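PDB 2EBY: putative HTH-type transcriptional regulator ybaQ from Escherichia coli, which probably binds DNA through a helix-turn-helix domain and so may act as a regulator of transcription. Local coordinates for residues E29-L34 with N39-L44. Numbering follows the deposited sequence.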
loop_
_atom_site.group_PDB
_atom_site.type_symbol
_atom_site.label_atom_id
_atom_site.label_comp_id
_atom_site.label_asym_id
_atom_site.label_seq_id
_atom_site.Cartn_x
_atom_site.Cartn_y
_atom_site.Cartn_z
ATOM N N GLU A 29 -2.336 -11.390 24.435
ATOM C CA GLU A 29 -0.920 -11.277 24.767
ATOM C C GLU A 29 -0.189 -10.476 23.698
ATOM O O GLU A 29 0.581 -9.576 24.011
ATOM C CB GLU A 29 -0.287 -12.664 24.925
ATOM C CG GLU A 29 -0.659 -13.349 26.237
ATOM C CD GLU A 29 -0.093 -14.749 26.359
ATOM O OE1 GLU A 29 -0.466 -15.612 25.539
ATOM O OE2 GLU A 29 0.722 -14.986 27.273
ATOM N N LEU A 30 -0.436 -10.804 22.434
ATOM C CA LEU A 30 0.204 -10.078 21.343
ATOM C C LEU A 30 -0.238 -8.618 21.383
ATOM O O LEU A 30 0.571 -7.712 21.184
ATOM C CB LEU A 30 -0.166 -10.683 19.983
ATOM C CG LEU A 30 0.396 -9.896 18.786
ATOM C CD1 LEU A 30 1.921 -9.928 18.833
ATOM C CD2 LEU A 30 -0.108 -10.479 17.472
ATOM N N ALA A 31 -1.523 -8.394 21.648
ATOM C CA ALA A 31 -2.053 -7.037 21.705
ATOM C C ALA A 31 -1.281 -6.172 22.690
ATOM O O ALA A 31 -0.911 -5.046 22.372
ATOM C CB ALA A 31 -3.542 -7.059 22.076
ATOM N N GLU A 32 -1.034 -6.698 23.886
ATOM C CA GLU A 32 -0.314 -5.941 24.906
ATOM C C GLU A 32 1.150 -5.718 24.520
ATOM O O GLU A 32 1.760 -4.724 24.914
ATOM C CB GLU A 32 -0.435 -6.649 26.260
ATOM C CG GLU A 32 -1.887 -7.008 26.587
ATOM C CD GLU A 32 -2.106 -7.426 28.032
ATOM O OE1 GLU A 32 -2.184 -6.538 28.909
ATOM O OE2 GLU A 32 -2.199 -8.647 28.289
ATOM N N LEU A 33 1.706 -6.642 23.745
ATOM C CA LEU A 33 3.078 -6.500 23.278
ATOM C C LEU A 33 3.126 -5.398 22.209
ATOM O O LEU A 33 3.968 -4.499 22.263
ATOM C CB LEU A 33 3.591 -7.817 22.679
ATOM C CG LEU A 33 3.944 -8.960 23.637
ATOM C CD1 LEU A 33 4.400 -10.205 22.869
ATOM C CD2 LEU A 33 5.047 -8.482 24.563
ATOM N N LEU A 34 2.216 -5.471 21.244
ATOM C CA LEU A 34 2.148 -4.485 20.164
ATOM C C LEU A 34 1.633 -3.159 20.706
ATOM O O LEU A 34 1.764 -2.120 20.061
ATOM C CB LEU A 34 1.201 -4.967 19.050
ATOM C CG LEU A 34 1.490 -6.279 18.306
ATOM C CD1 LEU A 34 0.248 -6.740 17.551
ATOM C CD2 LEU A 34 2.645 -6.085 17.353
ATOM N N ASN A 39 -8.867 -5.760 19.679
ATOM C CA ASN A 39 -9.684 -5.721 18.470
ATOM C C ASN A 39 -8.894 -5.409 17.195
ATOM O O ASN A 39 -9.252 -5.877 16.122
ATOM C CB ASN A 39 -10.851 -4.740 18.657
ATOM C CG ASN A 39 -11.899 -5.258 19.653
ATOM O OD1 ASN A 39 -11.743 -6.340 20.226
ATOM N ND2 ASN A 39 -12.964 -4.486 19.861
ATOM N N SER A 40 -7.820 -4.628 17.298
ATOM C CA SER A 40 -7.004 -4.348 16.108
ATOM C C SER A 40 -6.332 -5.637 15.630
ATOM O O SER A 40 -6.294 -5.916 14.438
ATOM C CB SER A 40 -5.900 -3.322 16.399
ATOM O OG SER A 40 -6.432 -2.046 16.675
ATOM N N VAL A 41 -5.782 -6.402 16.571
ATOM C CA VAL A 41 -5.110 -7.649 16.239
ATOM C C VAL A 41 -6.110 -8.619 15.623
ATOM O O VAL A 41 -5.827 -9.270 14.612
ATOM C CB VAL A 41 -4.473 -8.292 17.497
ATOM C CG1 VAL A 41 -3.811 -9.609 17.129
ATOM C CG2 VAL A 41 -3.459 -7.341 18.115
ATOM N N SER A 42 -7.291 -8.704 16.229
ATOM C CA SER A 42 -8.324 -9.592 15.723
ATOM C C SER A 42 -8.757 -9.186 14.314
ATOM O O SER A 42 -9.012 -10.044 13.470
ATOM C CB SER A 42 -9.535 -9.593 16.661
ATOM O OG SER A 42 -10.577 -10.402 16.133
ATOM N N ALA A 43 -8.844 -7.883 14.057
ATOM C CA ALA A 43 -9.237 -7.405 12.734
ATOM C C ALA A 43 -8.143 -7.688 11.707
ATOM O O ALA A 43 -8.433 -7.928 10.540
ATOM C CB ALA A 43 -9.533 -5.915 12.774
ATOM N N LEU A 44 -6.888 -7.631 12.137
ATOM C CA LEU A 44 -5.778 -7.906 11.236
ATOM C C LEU A 44 -5.827 -9.373 10.838
ATOM O O LEU A 44 -5.766 -9.711 9.666
ATOM C CB LEU A 44 -4.442 -7.606 11.918
ATOM C CG LEU A 44 -3.200 -8.014 11.117
ATOM C CD1 LEU A 44 -3.219 -7.326 9.758
ATOM C CD2 LEU A 44 -1.942 -7.652 11.888
#
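No flat group takes part where Val41 meets Leu30, Ala31 and Leu34; the contact is made by methyl groups and the backbone of Ala31. Val41 points at helix 27-34 and divides its two methyls among the three partners. Val41 CG2, anti to the carbonyl carbon, lies 3.9 Å from Ala31 CA and 4.0 Å from Ala31 CB; the same methyl is 3.8 Å from Leu34 CD1. The other branch, CG1, stands anti to the backbone N (chi1 178°) and meets one methyl of Leu30, Leu30 CD2 to Val41 CG1 being 3.8 Å. Both leucines run at a slant to the valine. Ala31, with its short side chain, lets the two backbones come near, Ala31 CA lying 6.3 Å from Val41 CA. No hydrogen bond links the segments, whose axes pass 9.3 Å apart at 113°, the steep crossing of a helix-turn-helix. Helix 38-45 is the second helix of this predicted DNA-binding motif, consistent with a recognition helix. Beyond the pair, Val41 also touches Val36 in the turn, Leu34 packs on Leu59 and Val62 of helix 53-63, and Leu30 reaches both that helix and Leu15 and Leu20 of helix 11-20.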